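Local coordinates for protein multi-copper Oxidase CueO (Ochrobactrum, PDB 6EVG) that acts as a laccase-like multicopper oxidase, oxidising lignin model compounds and lignosulfonate, presumably with dioxygen as the electron acceptor, at residues A[88-93]-A[128-133]; A[136-141]-A[495-500]; A[267-272]-A[461-466]; A[435-440]-A[489-494]. One frame throughout, in Å; residues are numbered along the deposited sequence.

Contact 1: A[88-93]-A[128-133]; sequences TTLHWH and NWFHPH
H91 and H93 meet H131 across two antiparallel strands. With H133 they form the HWH and HPH sequences, two of the His-X-His motifs that line the trinuclear copper site in multicopper oxidases. The backbone sets the spacing. In the pair H91-H131 the bond from H91 N to H131 O (2.9 Å) is nearly straight and its return bond weak. In H93-W129 the sound bond runs from W129 N to H93 O (3.0 Å). W92 and F130, the non-hydrogen-bonded pair between them, send their side chains to the other face of the sheet.

Aromatic packing differs between the two faces. On one, W92 turns the edge of its six-membered ring toward the face of F130, with the planes at 65°, while L90 CD1 reaches F130 CD1 at 3.9 Å; V80 and M150 help to enclose this patch. On the histidine face, W129 NE1 lies over the centre of the H93 ring, 3.2 Å from H93 CG.

Polar contacts then fix the imidazoles. H131 CG stands between its backbone N and carbonyl carbon (chi1 57°), which brings H131 NE2 to the rim of H93 for a 2.8 Å hydrogen bond to H93 ND1. Either nitrogen may be the donor there; H131 ND1 donates to P132 O (2.9 Å), and bonds at both nitrogens fix the rotation of the ring. H91 is held by D102 and H437. T89 OG1 donates to H133 O at 2.8 Å, arriving well above the carbonyl plane, 54° out of it.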
# COMPACT_ATOMS: atom_id res chain seq x y z
N THR A 88 10.08 -16.67 -0.45
CA THR A 88 9.23 -15.48 -0.53
C THR A 88 8.34 -15.45 0.72
O THR A 88 8.32 -16.39 1.51
CB THR A 88 8.42 -15.47 -1.83
OG1 THR A 88 7.87 -14.16 -2.04
CG2 THR A 88 7.26 -16.43 -1.83
N THR A 89 7.55 -14.37 0.85
CA THR A 89 6.59 -14.24 1.91
C THR A 89 5.42 -13.39 1.39
O THR A 89 5.57 -12.76 0.35
CB THR A 89 7.19 -13.47 3.16
OG1 THR A 89 7.65 -12.15 2.75
CG2 THR A 89 8.31 -14.17 3.85
N LEU A 90 4.34 -13.37 2.15
CA LEU A 90 3.32 -12.32 1.95
C LEU A 90 3.03 -11.69 3.31
O LEU A 90 2.73 -12.40 4.28
CB LEU A 90 2.04 -12.84 1.33
CG LEU A 90 2.19 -13.34 -0.11
CD1 LEU A 90 0.92 -13.99 -0.60
CD2 LEU A 90 2.59 -12.23 -1.08
N HIS A 91 3.11 -10.36 3.36
CA HIS A 91 2.62 -9.54 4.47
C HIS A 91 1.19 -9.09 4.16
O HIS A 91 0.94 -8.55 3.09
CB HIS A 91 3.57 -8.32 4.67
CG HIS A 91 3.05 -7.20 5.49
ND1 HIS A 91 2.45 -7.34 6.71
CD2 HIS A 91 3.10 -5.85 5.25
CE1 HIS A 91 2.12 -6.12 7.17
NE2 HIS A 91 2.52 -5.21 6.30
N TRP A 92 0.30 -9.34 5.11
CA TRP A 92 -1.11 -8.99 4.99
C TRP A 92 -1.24 -7.53 5.46
O TRP A 92 -1.53 -7.24 6.63
CB TRP A 92 -1.99 -9.95 5.81
CG TRP A 92 -1.71 -11.39 5.63
CD1 TRP A 92 -1.34 -12.23 6.61
CD2 TRP A 92 -1.80 -12.17 4.43
NE1 TRP A 92 -1.14 -13.50 6.12
CE2 TRP A 92 -1.40 -13.50 4.78
CE3 TRP A 92 -2.17 -11.91 3.10
CZ2 TRP A 92 -1.35 -14.52 3.83
CZ3 TRP A 92 -2.10 -12.92 2.17
CH2 TRP A 92 -1.69 -14.22 2.55
N HIS A 93 -0.97 -6.63 4.52
CA HIS A 93 -0.81 -5.17 4.75
C HIS A 93 -2.19 -4.53 4.91
O HIS A 93 -2.87 -4.24 3.93
CB HIS A 93 -0.02 -4.62 3.58
CG HIS A 93 0.48 -3.22 3.74
ND1 HIS A 93 1.71 -2.86 3.20
CD2 HIS A 93 -0.12 -2.13 4.26
CE1 HIS A 93 1.85 -1.55 3.40
NE2 HIS A 93 0.77 -1.08 4.03
N ASN A 128 -7.31 -3.28 1.70
CA ASN A 128 -5.97 -3.73 2.12
C ASN A 128 -5.26 -4.38 0.97
O ASN A 128 -5.80 -4.49 -0.15
CB ASN A 128 -6.10 -4.62 3.36
CG ASN A 128 -6.98 -3.94 4.40
OD1 ASN A 128 -6.60 -2.87 4.90
ND2 ASN A 128 -8.10 -4.54 4.71
N TRP A 129 -4.05 -4.89 1.20
CA TRP A 129 -3.29 -5.52 0.12
C TRP A 129 -2.26 -6.46 0.71
O TRP A 129 -2.15 -6.61 1.92
CB TRP A 129 -2.70 -4.50 -0.85
CG TRP A 129 -1.59 -3.65 -0.31
CD1 TRP A 129 -1.60 -2.79 0.75
CD2 TRP A 129 -0.32 -3.49 -0.93
NE1 TRP A 129 -0.40 -2.12 0.82
CE2 TRP A 129 0.42 -2.56 -0.20
CE3 TRP A 129 0.29 -4.07 -2.06
CZ2 TRP A 129 1.71 -2.16 -0.57
CZ3 TRP A 129 1.55 -3.70 -2.43
CH2 TRP A 129 2.27 -2.73 -1.69
N PHE A 130 -1.48 -7.10 -0.17
CA PHE A 130 -0.45 -8.02 0.31
C PHE A 130 0.65 -8.12 -0.69
O PHE A 130 0.44 -7.94 -1.91
CB PHE A 130 -1.05 -9.42 0.67
CG PHE A 130 -1.91 -10.04 -0.35
CD1 PHE A 130 -1.42 -10.92 -1.30
CD2 PHE A 130 -3.30 -9.85 -0.34
CE1 PHE A 130 -2.27 -11.55 -2.21
CE2 PHE A 130 -4.15 -10.46 -1.28
CZ PHE A 130 -3.62 -11.31 -2.18
N HIS A 131 1.86 -8.40 -0.20
CA HIS A 131 3.07 -8.31 -1.02
C HIS A 131 4.22 -8.89 -0.21
O HIS A 131 4.09 -9.06 1.01
CB HIS A 131 3.33 -6.84 -1.38
CG HIS A 131 3.47 -5.97 -0.17
ND1 HIS A 131 4.64 -5.89 0.57
CD2 HIS A 131 2.56 -5.24 0.50
CE1 HIS A 131 4.42 -5.08 1.60
NE2 HIS A 131 3.17 -4.64 1.56
N PRO A 132 5.35 -9.15 -0.84
CA PRO A 132 6.49 -9.74 -0.08
C PRO A 132 7.03 -8.76 0.93
O PRO A 132 6.97 -7.53 0.76
CB PRO A 132 7.54 -10.02 -1.15
CG PRO A 132 6.72 -10.16 -2.43
CD PRO A 132 5.66 -9.12 -2.26
N HIS A 133 7.61 -9.29 1.98
CA HIS A 133 8.29 -8.49 3.00
C HIS A 133 9.48 -9.34 3.45
O HIS A 133 9.33 -10.35 4.14
CB HIS A 133 7.38 -8.11 4.17
CG HIS A 133 8.06 -7.15 5.09
ND1 HIS A 133 8.34 -5.85 4.71
CD2 HIS A 133 8.58 -7.32 6.32
CE1 HIS A 133 9.00 -5.27 5.70
NE2 HIS A 133 9.18 -6.15 6.68

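Contact 2: A[136-141]-A[495-500]. With CU (copper (II) ion), chain B.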
# COMPACT_ATOMS: atom_id res chain seq x y z
N GLY A 136 16.35 -7.42 2.81
CA GLY A 136 17.23 -7.08 1.71
C GLY A 136 16.77 -7.35 0.30
O GLY A 136 17.39 -6.88 -0.66
N ASN A 137 15.65 -8.05 0.13
CA ASN A 137 15.13 -8.54 -1.14
C ASN A 137 13.70 -8.09 -1.48
O ASN A 137 13.10 -8.60 -2.42
CB ASN A 137 15.20 -10.11 -1.21
CG ASN A 137 16.56 -10.59 -1.36
OD1 ASN A 137 17.06 -10.67 -2.48
ND2 ASN A 137 17.24 -10.84 -0.26
N THR A 138 13.18 -7.19 -0.66
CA THR A 138 11.80 -6.79 -0.87
C THR A 138 11.61 -6.01 -2.16
O THR A 138 10.63 -6.22 -2.88
CB THR A 138 11.34 -5.93 0.32
OG1 THR A 138 11.44 -6.64 1.53
CG2 THR A 138 9.85 -5.44 0.18
N ALA A 139 12.50 -5.11 -2.44
CA ALA A 139 12.34 -4.23 -3.61
C ALA A 139 12.29 -4.99 -4.91
O ALA A 139 11.48 -4.66 -5.79
CB ALA A 139 13.45 -3.20 -3.67
N ARG A 140 13.15 -5.98 -5.06
CA ARG A 140 13.19 -6.75 -6.28
C ARG A 140 11.92 -7.57 -6.45
O ARG A 140 11.33 -7.62 -7.55
CB ARG A 140 14.42 -7.65 -6.29
CG ARG A 140 14.53 -8.51 -7.51
CD ARG A 140 15.87 -9.28 -7.54
NE ARG A 140 16.07 -10.06 -6.33
CZ ARG A 140 15.41 -11.20 -6.03
NH1 ARG A 140 14.63 -11.80 -6.92
NH2 ARG A 140 15.58 -11.76 -4.88
N GLN A 141 11.53 -8.30 -5.41
CA GLN A 141 10.33 -9.17 -5.57
C GLN A 141 9.08 -8.34 -5.78
O GLN A 141 8.19 -8.74 -6.56
CB GLN A 141 10.22 -10.09 -4.38
CG GLN A 141 11.27 -11.19 -4.36
CD GLN A 141 10.87 -12.41 -3.56
OE1 GLN A 141 9.72 -12.54 -3.13
NE2 GLN A 141 11.80 -13.33 -3.35
N HIS A 495 15.05 1.79 0.59
CA HIS A 495 15.46 2.28 1.94
C HIS A 495 15.27 1.14 2.93
O HIS A 495 16.14 0.91 3.78
CB HIS A 495 14.65 3.50 2.34
CG HIS A 495 14.98 4.70 1.55
ND1 HIS A 495 14.23 5.85 1.76
CD2 HIS A 495 15.92 4.96 0.61
CE1 HIS A 495 14.79 6.77 0.97
NE2 HIS A 495 15.78 6.25 0.25
N GLU A 496 14.13 0.46 2.89
CA GLU A 496 13.91 -0.68 3.77
C GLU A 496 15.03 -1.75 3.56
O GLU A 496 15.57 -2.28 4.52
CB GLU A 496 12.54 -1.26 3.37
CG GLU A 496 12.08 -2.44 4.13
CD GLU A 496 10.86 -3.06 3.43
OE1 GLU A 496 9.94 -2.38 3.05
OE2 GLU A 496 10.97 -4.17 3.28
N ASP A 497 15.37 -2.03 2.29
CA ASP A 497 16.35 -3.08 1.98
C ASP A 497 17.76 -2.71 2.48
O ASP A 497 18.52 -3.62 2.79
CB ASP A 497 16.41 -3.38 0.49
CG ASP A 497 15.28 -4.26 -0.05
OD1 ASP A 497 14.61 -4.95 0.76
OD2 ASP A 497 15.15 -4.32 -1.29
N VAL A 498 18.10 -1.43 2.60
CA VAL A 498 19.40 -1.03 3.12
C VAL A 498 19.35 -0.69 4.60
O VAL A 498 20.37 -0.20 5.17
CB VAL A 498 20.04 0.09 2.28
CG1 VAL A 498 20.29 -0.33 0.87
CG2 VAL A 498 19.26 1.43 2.38
N GLY A 499 18.26 -0.99 5.30
CA GLY A 499 18.24 -0.92 6.74
C GLY A 499 17.28 0.01 7.44
O GLY A 499 17.26 0.03 8.67
N MET A 500 16.45 0.76 6.68
CA MET A 500 15.52 1.69 7.30
C MET A 500 14.25 0.96 7.78
O MET A 500 13.13 1.11 7.26
CB MET A 500 15.19 2.78 6.28
CG MET A 500 14.52 3.95 6.86
SD MET A 500 14.42 5.44 5.79
CE MET A 500 15.94 6.24 5.96
CU CU B . 12.73 6.18 3.04
O HOH W 1 15.82 -5.33 4.85
O HOH W 2 15.53 -6.12 -3.40
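The D497 carboxylate faces the first turn of helix 138-144 and offers it both oxygens. G136 O lies over one face of this flat group, 3.4 Å from D497 CG. OD1 uses its syn lone pair for T138 N at 3.0 Å, a somewhat bent bond, whereas OD2 is met on its syn side, 24° out of the carboxylate plane, by A139 N, also at 3.0 Å. The guanidinium of R140 takes N137 OD1 at its edge, in plane, and has a second partner in E86.

N137 occupies the N-cap position without capping through its own side chain, and D497 takes the N-terminal N-H groups of the helix; its negative charge probably suits this helix end. One water accepts from R140 N and donates to D497 OD2, and another joins G136 N to E496 O. T138 OG1, bonded to L134 N, is also 3.1 Å from E496 OE2.

The contact joins the first and last multicopper oxidase sequence ranges beside H495, which binds the copper through ND1 at 2.0 Å with H434 and C490. Helix 138-144 leans on helix 493-497 through T138 and A139 against L493; past a Schellman motif at G499, M500 bonds back to C490 of strand 486-490.

Contact 3: A[267-272]-A[461-466]; sequences GERYEV and KDTALI. With EDO (1,2-ethanediol), chain D.
R269 grips D462 end-on in the closely knit part of the contact. NH1 meets OD1 and NH2 meets OD2, each at 2.9 Å and each on a syn lone pair, with the guanidinium and carboxylate planes 19° apart. The bends at chi2 and chi3 (83° and 70°) fold the arginine back so that NH1 also donates to G267 O. T463 OG1 donates to D462 OD1 nearly along its C-O axis, so that oxygen serves two donors. T463 CG2 packs on E268 CG at 3.8 Å. Here too K461 NZ forms a salt bridge to E268 OE2 (2.8 Å) on its anti lone pair and also bonds T463 O.

The contact is looser toward the partly exposed L465, where the segments hardly touch. A 1,2-ethanediol, probably from the crystallisation liquor, bridges them: its O1 accepts from L465 N and donates to E268 OE2 (2.8 Å), and its O2 donates to L465 O.

R269 also bonds F127 O and N128, tying together parts of all three multicopper oxidase sequence ranges. Both ion pairs are buried, where each charge probably depends on its partner; D249 adds a further carboxylate beside K461, and the paired bonds make the arginine-aspartate link directional.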
# COMPACT_ATOMS: atom_id res chain seq x y z
N GLY A 267 2.33 2.10 -0.46
CA GLY A 267 1.66 1.40 0.62
C GLY A 267 0.37 1.97 1.10
O GLY A 267 -0.42 1.25 1.75
N GLU A 268 0.11 3.25 0.82
CA GLU A 268 -1.15 3.87 1.18
C GLU A 268 -2.25 3.48 0.22
O GLU A 268 -2.03 3.23 -0.97
CB GLU A 268 -1.04 5.41 1.18
CG GLU A 268 -0.15 6.02 2.24
CD GLU A 268 -0.37 7.54 2.26
OE1 GLU A 268 0.27 8.23 1.43
OE2 GLU A 268 -1.20 7.99 3.10
N ARG A 269 -3.46 3.52 0.80
CA ARG A 269 -4.69 3.32 0.02
C ARG A 269 -5.64 4.46 0.30
O ARG A 269 -5.79 4.90 1.44
CB ARG A 269 -5.42 2.00 0.37
CG ARG A 269 -4.69 0.73 -0.03
CD ARG A 269 -3.64 0.26 0.96
NE ARG A 269 -4.26 -0.24 2.18
CZ ARG A 269 -3.67 -0.28 3.36
NH1 ARG A 269 -2.43 0.20 3.54
NH2 ARG A 269 -4.32 -0.82 4.40
N TYR A 270 -6.38 4.88 -0.74
CA TYR A 270 -7.51 5.79 -0.56
C TYR A 270 -8.65 5.28 -1.46
O TYR A 270 -8.44 4.94 -2.63
CB TYR A 270 -7.18 7.22 -0.96
CG TYR A 270 -6.21 7.89 0.00
CD1 TYR A 270 -6.67 8.50 1.15
CD2 TYR A 270 -4.85 7.85 -0.20
CE1 TYR A 270 -5.78 9.10 2.04
CE2 TYR A 270 -3.95 8.45 0.67
CZ TYR A 270 -4.44 9.05 1.79
OH TYR A 270 -3.56 9.62 2.74
N GLU A 271 -9.86 5.31 -0.89
CA GLU A 271 -11.07 5.05 -1.70
C GLU A 271 -11.74 6.40 -1.96
O GLU A 271 -11.96 7.18 -1.00
CB GLU A 271 -12.03 4.12 -0.99
CG GLU A 271 -11.44 2.78 -0.57
CD GLU A 271 -12.44 1.83 0.02
OE1 GLU A 271 -13.54 1.70 -0.53
OE2 GLU A 271 -12.14 1.25 1.07
N VAL A 272 -12.01 6.67 -3.23
CA VAL A 272 -12.59 7.96 -3.63
C VAL A 272 -13.80 7.72 -4.49
O VAL A 272 -13.93 6.73 -5.20
CB VAL A 272 -11.56 8.80 -4.36
CG1 VAL A 272 -10.34 9.05 -3.50
CG2 VAL A 272 -11.22 8.30 -5.73
N LYS A 461 -5.10 4.72 9.97
CA LYS A 461 -4.12 4.50 8.91
C LYS A 461 -3.06 3.52 9.40
O LYS A 461 -2.89 3.24 10.59
CB LYS A 461 -3.51 5.84 8.45
CG LYS A 461 -4.53 6.58 7.50
CD LYS A 461 -4.06 7.84 6.88
CE LYS A 461 -2.86 7.67 6.03
NZ LYS A 461 -2.93 6.71 4.87
N ASP A 462 -2.36 2.94 8.41
CA ASP A 462 -1.18 2.12 8.68
C ASP A 462 0.04 2.57 7.92
O ASP A 462 1.13 2.03 8.20
CB ASP A 462 -1.46 0.59 8.48
CG ASP A 462 -1.88 0.23 7.06
OD1 ASP A 462 -1.13 0.58 6.11
OD2 ASP A 462 -2.95 -0.41 6.89
N THR A 463 -0.07 3.50 6.96
CA THR A 463 1.02 3.97 6.15
C THR A 463 0.79 5.49 6.01
O THR A 463 -0.34 5.89 5.76
CB THR A 463 1.08 3.28 4.78
OG1 THR A 463 1.07 1.85 5.00
CG2 THR A 463 2.27 3.66 4.00
N ALA A 464 1.83 6.31 6.14
CA ALA A 464 1.68 7.77 6.02
C ALA A 464 2.92 8.40 5.49
O ALA A 464 4.03 8.03 5.92
CB ALA A 464 1.34 8.39 7.34
N LEU A 465 2.78 9.39 4.62
CA LEU A 465 3.93 10.10 4.09
C LEU A 465 4.37 11.18 5.09
O LEU A 465 3.61 12.08 5.42
CB LEU A 465 3.61 10.73 2.73
CG LEU A 465 4.78 11.34 1.98
CD1 LEU A 465 5.93 10.36 1.69
CD2 LEU A 465 4.31 12.01 0.70
N ILE A 466 5.62 11.06 5.54
CA ILE A 466 6.26 11.99 6.50
C ILE A 466 7.11 12.91 5.70
O ILE A 466 7.97 12.52 4.93
CB ILE A 466 7.04 11.24 7.56
CG1 ILE A 466 6.29 10.03 8.11
CG2 ILE A 466 7.45 12.21 8.67
CD1 ILE A 466 4.93 10.27 8.68
C1 EDO D . -0.75 11.23 4.81
O1 EDO D . 0.01 10.08 4.45
C2 EDO D . 0.13 12.22 5.52
O2 EDO D . 1.15 12.77 4.66

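Contact 4: A[435-440]-A[489-494]; sequences PFHIHG and HCHVLE. With CU (copper (II) ion), chain B; EDO (1,2-ethanediol), chain C.
With CG anti to the backbone N (chi1 172°), H437 stands alongside H489, whose CG lies between backbone N and carbonyl carbon (chi1 56°). The two rings point the same way with planes nearly perpendicular, and H437 CD2 comes 3.6 Å from H489 NE2. H439 arrives across H489 at about a right angle, and the two NE2 atoms, H439 NE2 and H489 NE2, share a 2.8 Å hydrogen bond at the ring rims. H489 is held at its second nitrogen as well, ND1 donating to C490 O (2.8 Å) from 70° above that carbonyl plane; in this crystal H439 ND1 donates to a 1,2-ethanediol, probably from the crystallisation liquor. H437 is fixed from outside, by D462 O and H91.

Antiparallel backbone bonds join H437 to H489 in both directions, and H491 N donates to P435 O at 2.8 Å. F436 and C490 form the non-hydrogen-bonded pair between, which sends the cysteine to the face opposite H437 and H489. There C490 SG binds the copper at 2.2 Å and accepts a hydrogen bond from V492 N (3.3 Å), a second-shell contact that helps to position the sulfur. P435 CD packs beside both C490 SG and V492 CG2, at 3.7 Å from the valine methyl.

A cysteine bound to the blue, type 1 copper and flanked by two histidines, His-Cys-His, is the hallmark of multicopper oxidases; in relatives it carries electrons from that copper to the trinuclear site, which the HIH sequence 437-439 would likewise line.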
# COMPACT_ATOMS: atom_id res chain seq x y z
N PRO A 435 7.63 7.41 3.35
CA PRO A 435 6.36 6.77 3.81
C PRO A 435 6.63 5.80 4.97
O PRO A 435 7.26 4.80 4.83
CB PRO A 435 5.91 6.07 2.55
CG PRO A 435 7.17 5.72 1.81
CD PRO A 435 8.15 6.85 2.11
N PHE A 436 6.08 6.11 6.12
CA PHE A 436 6.13 5.26 7.29
C PHE A 436 5.07 4.17 7.21
O PHE A 436 3.91 4.49 6.99
CB PHE A 436 5.83 6.12 8.52
CG PHE A 436 5.71 5.37 9.81
CD1 PHE A 436 6.85 4.97 10.49
CD2 PHE A 436 4.50 5.08 10.38
CE1 PHE A 436 6.72 4.31 11.71
CE2 PHE A 436 4.37 4.43 11.56
CZ PHE A 436 5.52 4.00 12.23
N HIS A 437 5.44 2.91 7.49
CA HIS A 437 4.46 1.84 7.65
C HIS A 437 4.79 1.04 8.89
O HIS A 437 5.95 0.71 9.15
CB HIS A 437 4.44 0.90 6.40
CG HIS A 437 3.58 -0.33 6.54
ND1 HIS A 437 2.25 -0.26 6.97
CD2 HIS A 437 3.82 -1.64 6.29
CE1 HIS A 437 1.76 -1.52 7.00
NE2 HIS A 437 2.68 -2.35 6.58
N ILE A 438 3.75 0.77 9.68
CA ILE A 438 3.86 -0.13 10.84
C ILE A 438 3.00 -1.36 10.59
O ILE A 438 1.84 -1.27 10.20
CB ILE A 438 3.51 0.60 12.15
CG1 ILE A 438 3.81 -0.30 13.35
CG2 ILE A 438 2.11 1.15 12.20
CD1 ILE A 438 3.97 0.46 14.67
N HIS A 439 3.60 -2.53 10.82
CA HIS A 439 2.90 -3.81 10.80
C HIS A 439 2.26 -4.08 12.17
O HIS A 439 2.91 -3.83 13.18
CB HIS A 439 3.83 -4.97 10.50
CG HIS A 439 4.62 -4.88 9.25
ND1 HIS A 439 5.03 -6.01 8.59
CD2 HIS A 439 5.08 -3.85 8.51
CE1 HIS A 439 5.73 -5.66 7.53
NE2 HIS A 439 5.77 -4.34 7.45
N GLY A 440 1.05 -4.63 12.17
CA GLY A 440 0.51 -5.10 13.44
C GLY A 440 -0.02 -4.08 14.40
O GLY A 440 -0.31 -4.39 15.54
N HIS A 489 8.90 0.60 9.31
CA HIS A 489 9.92 0.88 8.32
C HIS A 489 9.46 1.98 7.37
O HIS A 489 8.30 2.31 7.31
CB HIS A 489 10.28 -0.42 7.52
CG HIS A 489 9.12 -1.09 6.87
ND1 HIS A 489 8.76 -0.84 5.57
CD2 HIS A 489 8.25 -2.03 7.31
CE1 HIS A 489 7.71 -1.60 5.26
NE2 HIS A 489 7.35 -2.30 6.31
N CYS A 490 10.42 2.40 6.55
CA CYS A 490 10.13 3.20 5.37
C CYS A 490 9.61 2.26 4.30
O CYS A 490 10.14 1.16 4.11
CB CYS A 490 11.35 3.94 4.90
SG CYS A 490 11.00 4.97 3.46
N HIS A 491 8.59 2.71 3.56
CA HIS A 491 8.02 1.98 2.45
C HIS A 491 8.60 2.34 1.06
O HIS A 491 8.09 1.84 0.06
CB HIS A 491 6.47 2.02 2.46
CG HIS A 491 5.80 0.74 2.08
ND1 HIS A 491 5.77 0.21 0.82
CD2 HIS A 491 5.17 -0.17 2.88
CE1 HIS A 491 5.13 -0.99 0.87
NE2 HIS A 491 4.74 -1.22 2.11
N VAL A 492 9.68 3.16 1.04
CA VAL A 492 10.55 3.19 -0.13
C VAL A 492 11.38 1.91 -0.05
O VAL A 492 12.14 1.74 0.88
CB VAL A 492 11.44 4.47 -0.15
CG1 VAL A 492 12.50 4.37 -1.21
CG2 VAL A 492 10.57 5.67 -0.40
N LEU A 493 11.14 1.01 -0.98
CA LEU A 493 11.62 -0.36 -0.77
C LEU A 493 13.14 -0.43 -0.76
O LEU A 493 13.73 -1.28 -0.04
CB LEU A 493 11.02 -1.29 -1.81
CG LEU A 493 9.49 -1.34 -1.80
CD1 LEU A 493 9.02 -2.38 -2.81
CD2 LEU A 493 8.95 -1.65 -0.42
N GLU A 494 13.81 0.43 -1.52
CA GLU A 494 15.27 0.50 -1.46
C GLU A 494 15.76 0.87 -0.06
O GLU A 494 16.76 0.31 0.44
CB GLU A 494 15.78 1.50 -2.48
CG GLU A 494 15.64 1.04 -3.91
CD GLU A 494 14.21 0.91 -4.41
OE1 GLU A 494 13.41 1.84 -4.15
OE2 GLU A 494 13.93 -0.11 -5.08
CU CU B . 12.73 6.18 3.04
C1 EDO C . 5.06 -9.39 10.20
O1 EDO C . 4.23 -8.24 10.04
C2 EDO C . 6.43 -9.30 9.65
O2 EDO C . 6.42 -8.79 8.31

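In the fold
All four contacts are buried. Contact 3 is nearest the centre of the chain and contact 2 farthest from it, with partly exposed residues and bridging waters. Contacts 1 and 4 are counterparts, each pairing two strands whose ends carry His-X-His sequences; they meet where H91 bonds H437, consistent with a trinuclear site lying between them, although the modelled copper is about 12 Å from the H133 side chain. Contacts 2 and 4 share helix 493-497 and that copper. Contacts 3 and 4 share a sheet, through adjacent strands 463-466 and 434-438. Imidazoles dominate contacts 1 and 4, whereas contacts 2 and 3, which join distant sequence ranges, rely on carboxylates.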